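Phenolpthiocerol synthesis type-I polyketide synthase ppsA (Mycobacterium bovis, PDB 7AKC) probably takes part, within a multi-subunit polyketide synthase complex, in building the lipid core of phthiocerols and phenolphthiocerols, and is represented here by its acyltransferase domain. Local coordinates at residues V24-G29 with H286-I291; G148-L153 with Q180-G185. All coordinates share one frame; numbering follows the deposited sequence.

Contact 1: residues V24-G29 with H286-I291; sequences VFVYSG and HTFIEI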
loop_
_atom_site.group_PDB
_atom_site.type_symbol
_atom_site.label_atom_id
_atom_site.label_comp_id
_atom_site.label_asym_id
_atom_site.label_seq_id
_atom_site.Cartn_x
_atom_site.Cartn_y
_atom_site.Cartn_z
ATOM N N VAL A 24 3.561 11.357 -10.545
ATOM C CA VAL A 24 3.780 10.370 -9.486
ATOM C C VAL A 24 3.311 9.031 -9.949
ATOM O O VAL A 24 2.198 8.931 -10.456
ATOM C CB VAL A 24 3.024 10.726 -8.199
ATOM C CG1 VAL A 24 3.418 9.786 -7.063
ATOM C CG2 VAL A 24 3.257 12.185 -7.802
ATOM N N PHE A 25 4.102 7.985 -9.709
ATOM C CA PHE A 25 3.663 6.625 -10.029
ATOM C C PHE A 25 3.281 5.999 -8.717
ATOM O O PHE A 25 4.055 6.046 -7.768
ATOM C CB PHE A 25 4.767 5.819 -10.728
ATOM C CG PHE A 25 4.914 6.083 -12.223
ATOM C CD1 PHE A 25 4.407 7.238 -12.800
ATOM C CD2 PHE A 25 5.537 5.158 -13.055
ATOM C CE1 PHE A 25 4.564 7.484 -14.169
ATOM C CE2 PHE A 25 5.658 5.391 -14.429
ATOM C CZ PHE A 25 5.176 6.551 -14.983
ATOM N N VAL A 26 2.076 5.430 -8.650
ATOM C CA VAL A 26 1.546 4.828 -7.442
ATOM C C VAL A 26 1.463 3.309 -7.609
ATOM O O VAL A 26 0.873 2.836 -8.572
ATOM C CB VAL A 26 0.188 5.438 -7.043
ATOM C CG1 VAL A 26 -0.321 4.789 -5.757
ATOM C CG2 VAL A 26 0.286 6.971 -6.876
ATOM N N TYR A 27 2.070 2.561 -6.675
ATOM C CA TYR A 27 2.109 1.108 -6.726
ATOM C C TYR A 27 1.221 0.541 -5.651
ATOM O O TYR A 27 1.511 0.728 -4.473
ATOM C CB TYR A 27 3.554 0.619 -6.565
ATOM C CG TYR A 27 4.393 1.084 -7.731
ATOM C CD1 TYR A 27 4.466 0.338 -8.898
ATOM C CD2 TYR A 27 5.010 2.330 -7.713
ATOM C CE1 TYR A 27 5.195 0.786 -9.997
ATOM C CE2 TYR A 27 5.681 2.825 -8.834
ATOM C CZ TYR A 27 5.791 2.038 -9.967
ATOM O OH TYR A 27 6.487 2.493 -11.054
ATOM N N SER A 28 0.136 -0.136 -6.041
ATOM C CA SER A 28 -0.790 -0.677 -5.047
ATOM C C SER A 28 -0.227 -1.968 -4.426
ATOM O O SER A 28 0.622 -2.624 -5.044
ATOM C CB SER A 28 -2.152 -0.928 -5.686
ATOM O OG SER A 28 -2.116 -2.020 -6.586
ATOM N N GLY A 29 -0.744 -2.343 -3.249
ATOM C CA GLY A 29 -0.315 -3.540 -2.535
ATOM C C GLY A 29 -0.872 -4.841 -3.066
ATOM O O GLY A 29 -0.118 -5.775 -3.360
ATOM N N HIS A 286 1.104 17.061 -9.742
ATOM C CA HIS A 286 -0.299 17.164 -10.109
ATOM C C HIS A 286 -0.848 15.984 -10.912
ATOM O O HIS A 286 -2.054 15.944 -11.105
ATOM C CB HIS A 286 -0.572 18.502 -10.831
ATOM C CG HIS A 286 -0.378 19.677 -9.909
ATOM N ND1 HIS A 286 -1.446 20.267 -9.252
ATOM C CD2 HIS A 286 0.763 20.292 -9.521
ATOM C CE1 HIS A 286 -0.926 21.215 -8.486
ATOM N NE2 HIS A 286 0.403 21.269 -8.608
ATOM N N THR A 287 -0.007 15.020 -11.335
ATOM C CA THR A 287 -0.509 13.853 -12.064
ATOM C C THR A 287 -0.150 12.611 -11.303
ATOM O O THR A 287 1.005 12.444 -10.939
ATOM C CB THR A 287 0.048 13.767 -13.487
ATOM O OG1 THR A 287 -0.299 14.941 -14.198
ATOM C CG2 THR A 287 -0.470 12.526 -14.234
ATOM N N PHE A 288 -1.135 11.761 -11.012
ATOM C CA PHE A 288 -0.900 10.538 -10.273
ATOM C C PHE A 288 -1.327 9.387 -11.159
ATOM O O PHE A 288 -2.442 9.395 -11.678
ATOM C CB PHE A 288 -1.707 10.536 -8.963
ATOM C CG PHE A 288 -1.169 11.543 -7.969
ATOM C CD1 PHE A 288 -1.454 12.894 -8.098
ATOM C CD2 PHE A 288 -0.414 11.136 -6.883
ATOM C CE1 PHE A 288 -0.910 13.826 -7.222
ATOM C CE2 PHE A 288 0.079 12.070 -5.968
ATOM C CZ PHE A 288 -0.173 13.410 -6.146
ATOM N N ILE A 289 -0.415 8.453 -11.400
ATOM C CA ILE A 289 -0.666 7.320 -12.254
ATOM C C ILE A 289 -0.513 6.063 -11.451
ATOM O O ILE A 289 0.573 5.778 -10.975
ATOM C CB ILE A 289 0.268 7.316 -13.489
ATOM C CG1 ILE A 289 0.246 8.680 -14.213
ATOM C CG2 ILE A 289 -0.096 6.160 -14.428
ATOM C CD1 ILE A 289 1.206 8.792 -15.444
ATOM N N GLU A 290 -1.584 5.311 -11.306
ATOM C CA GLU A 290 -1.542 4.026 -10.613
ATOM C C GLU A 290 -0.979 3.025 -11.620
ATOM O O GLU A 290 -1.502 2.930 -12.727
ATOM C CB GLU A 290 -2.954 3.614 -10.202
ATOM C CG GLU A 290 -2.970 2.262 -9.503
ATOM C CD GLU A 290 -4.331 1.816 -9.014
ATOM O OE1 GLU A 290 -5.146 2.687 -8.641
ATOM O OE2 GLU A 290 -4.595 0.590 -9.023
ATOM N N ILE A 291 0.105 2.325 -11.274
ATOM C CA ILE A 291 0.733 1.360 -12.177
ATOM C C ILE A 291 0.181 -0.008 -11.862
ATOM O O ILE A 291 0.753 -0.737 -11.045
ATOM C CB ILE A 291 2.281 1.412 -12.092
ATOM C CG1 ILE A 291 2.803 2.878 -12.134
ATOM C CG2 ILE A 291 2.912 0.578 -13.195
ATOM C CD1 ILE A 291 2.382 3.656 -13.380
HETATM O O HOH W 1 0.061 -1.297 -8.710
#
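Ile-291, just past the end of strand 287-290, reaches between two aromatic side chains of the neighbouring strand. Its CB lies 3.6 Å from CE1 of Tyr-27, CG2 leans on the same ring atom, and CG1 sits between CZ of Tyr-27 and CD2 of Phe-25. The tip, CD1, comes to 3.5 Å from CD2 of Phe-25 and makes a CH-pi contact over that ring's face. With CG1 beside the backbone N (chi1 -46°) and a second bend at chi2 (-58°), the chain folds over Phe-25. Tyr-27 OH lies in the plane of the Phe-25 ring, at its edge, and is hydrogen-bonded to Thr-95 of helix 79-100. In the parallel sheet of the acyltransferase domain, strand 23-27 is the central one of five, and 287-290 lies next to it. Val-24 N donates to Thr-287 O, and Val-24 O accepts from Ile-289 N at 2.8 Å. The ladder continues from Val-26 N to Ile-289 O and from Ile-291 N to Val-26 O. On the face that carries Val-24, Val-26 and Phe-288, Val-24 CG2 stands over the Phe-288 ring, 4.0 Å from its centroid, while Val-26 CG2 approaches that ring's edge; Ile-301 of helix 298-308 touches both Val-26 and Phe-288. Past the last rung, a water accepts from Ser-28 N at 2.9 Å and donates to Ile-291 O over a short 2.5 Å.

Contact 2: residues G148-L153 with Q180-G185; sequences GGMALL and QTVIAG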
loop_
_atom_site.group_PDB
_atom_site.type_symbol
_atom_site.label_atom_id
_atom_site.label_comp_id
_atom_site.label_asym_id
_atom_site.label_seq_id
_atom_site.Cartn_x
_atom_site.Cartn_y
_atom_site.Cartn_z
ATOM N N GLY A 148 -6.914 -13.808 8.279
ATOM C CA GLY A 148 -7.214 -12.388 8.476
ATOM C C GLY A 148 -7.951 -11.798 7.309
ATOM O O GLY A 148 -7.942 -12.331 6.193
ATOM N N GLY A 149 -8.665 -10.739 7.579
ATOM C CA GLY A 149 -9.417 -10.046 6.556
ATOM C C GLY A 149 -9.302 -8.545 6.753
ATOM O O GLY A 149 -8.635 -8.077 7.677
ATOM N N MET A 150 -9.804 -7.814 5.781
ATOM C CA MET A 150 -9.816 -6.356 5.850
ATOM C C MET A 150 -11.209 -5.844 5.537
ATOM O O MET A 150 -11.978 -6.537 4.883
ATOM C CB MET A 150 -8.782 -5.757 4.899
ATOM C CG MET A 150 -7.368 -6.156 5.299
ATOM S SD MET A 150 -6.068 -5.575 4.191
ATOM C CE MET A 150 -5.343 -4.352 5.161
ATOM N N ALA A 151 -11.528 -4.619 5.969
ATOM C CA ALA A 151 -12.833 -4.033 5.622
ATOM C C ALA A 151 -12.616 -2.567 5.328
ATOM O O ALA A 151 -11.914 -1.894 6.078
ATOM C CB ALA A 151 -13.848 -4.199 6.744
ATOM N N LEU A 152 -13.252 -2.086 4.263
ATOM C CA LEU A 152 -13.241 -0.689 3.871
ATOM C C LEU A 152 -14.434 -0.064 4.559
ATOM O O LEU A 152 -15.587 -0.467 4.302
ATOM C CB LEU A 152 -13.404 -0.574 2.352
ATOM C CG LEU A 152 -13.511 0.872 1.826
ATOM C CD1 LEU A 152 -12.262 1.719 2.206
ATOM C CD2 LEU A 152 -13.782 0.884 0.300
ATOM N N LEU A 153 -14.190 0.897 5.446
ATOM C CA LEU A 153 -15.261 1.549 6.187
ATOM C C LEU A 153 -15.435 2.989 5.716
ATOM O O LEU A 153 -14.430 3.709 5.514
ATOM C CB LEU A 153 -14.892 1.582 7.687
ATOM C CG LEU A 153 -14.424 0.257 8.302
ATOM C CD1 LEU A 153 -14.154 0.423 9.770
ATOM C CD2 LEU A 153 -15.427 -0.873 8.051
ATOM N N GLN A 180 -12.583 7.460 4.364
ATOM C CA GLN A 180 -12.509 6.031 4.053
ATOM C C GLN A 180 -11.317 5.456 4.780
ATOM O O GLN A 180 -10.176 5.872 4.524
ATOM C CB GLN A 180 -12.205 5.844 2.571
ATOM C CG GLN A 180 -13.350 6.027 1.616
ATOM C CD GLN A 180 -13.120 5.086 0.458
ATOM O OE1 GLN A 180 -11.974 4.904 -0.051
ATOM N NE2 GLN A 180 -14.185 4.446 0.038
ATOM N N THR A 181 -11.556 4.414 5.590
ATOM C CA THR A 181 -10.475 3.825 6.363
ATOM C C THR A 181 -10.587 2.313 6.310
ATOM O O THR A 181 -11.697 1.791 6.390
ATOM C CB THR A 181 -10.640 4.321 7.839
ATOM O OG1 THR A 181 -10.692 5.756 7.845
ATOM C CG2 THR A 181 -9.465 3.891 8.726
ATOM N N VAL A 182 -9.468 1.608 6.140
ATOM C CA VAL A 182 -9.481 0.150 6.104
ATOM C C VAL A 182 -9.020 -0.396 7.443
ATOM O O VAL A 182 -8.003 0.082 7.976
ATOM C CB VAL A 182 -8.554 -0.353 4.973
ATOM C CG1 VAL A 182 -8.483 -1.882 4.961
ATOM C CG2 VAL A 182 -9.017 0.195 3.629
ATOM N N ILE A 183 -9.753 -1.356 8.005
ATOM C CA ILE A 183 -9.358 -2.054 9.233
ATOM C C ILE A 183 -8.857 -3.486 8.855
ATOM O O ILE A 183 -9.227 -4.005 7.814
ATOM C CB ILE A 183 -10.473 -2.145 10.244
ATOM C CG1 ILE A 183 -11.721 -2.853 9.649
ATOM C CG2 ILE A 183 -10.831 -0.700 10.704
ATOM C CD1 ILE A 183 -12.788 -3.131 10.709
ATOM N N ALA A 184 -8.060 -4.098 9.719
ATOM C CA ALA A 184 -7.486 -5.397 9.441
ATOM C C ALA A 184 -7.394 -6.196 10.733
ATOM O O ALA A 184 -7.068 -5.651 11.780
ATOM C CB ALA A 184 -6.095 -5.236 8.811
ATOM N N GLY A 185 -7.622 -7.495 10.614
ATOM C CA GLY A 185 -7.586 -8.387 11.758
ATOM C C GLY A 185 -8.217 -9.730 11.425
ATOM O O GLY A 185 -8.496 -10.035 10.261
#
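Leu-153 N donates to Thr-181 O over 2.8 Å, and Thr-181 N returns a bond to Leu-153 O, lying in that carbonyl's plane. Two more such reciprocal pairs follow along the antiparallel strands, Ala-151 with Ile-183 and Gly-149 with Gly-185. The glycine pair is uneven: Gly-149 N reaches Gly-185 O at 2.8 Å, whereas Gly-185 N stands 3.2 Å from Gly-149 O. Between these rungs the non-hydrogen-bonded pairs bring Met-150 close to Ala-184 and Leu-152 to Val-182. Met-150 bends at chi3 (108°), which turns CE back to 3.8 Å from Ala-184 CB, while its CB faces Val-182 CG1. Leu-152 divides its branches: CD1 meets Val-182 CG2, and CD2 lies 3.6 Å from NE2 of Gln-180, an amide nitrogen hydrogen-bonded to Glu-154. On the other face, the side chains of Leu-153 and Ile-183 cross at about a right angle, with CD1 of Leu-153 3.6 Å from CG2 of Ile-183. Ile-183 holds CG1 between its backbone N and carbonyl carbon (chi1 57°), bringing it against Ala-151 CB. These are the central strands of the four-stranded antiparallel sheet, consistent with the small ferredoxin-like subdomain of acyltransferases. Six backbone bonds thus fix the register, while apolar side chains pack the strands against each other, and the face of Ala-151, Leu-153 and Ile-183 also packs on helices 157-164 and 187-199.

In the fold
From the N terminus, strand 23-27 enters the parallel sheet directly, but its neighbour 287-290 arrives only late in the chain, so contact 1 closes a loop of 256 residues. Within that loop the chain adds strand 107-110 on the other side of 23-27, leaves for the antiparallel sheet, and comes back through 240-242. In the antiparallel sheet contact 2 closes a short loop of 26 residues, through helix 157-164 and strand 171-177, nested wholly inside the larger one. The contacts lie on opposite sides of the chain's centre, their own centres about 21 Å apart: contact 1 joins the first strand to a late one, contact 2 the interior of the antiparallel sheet.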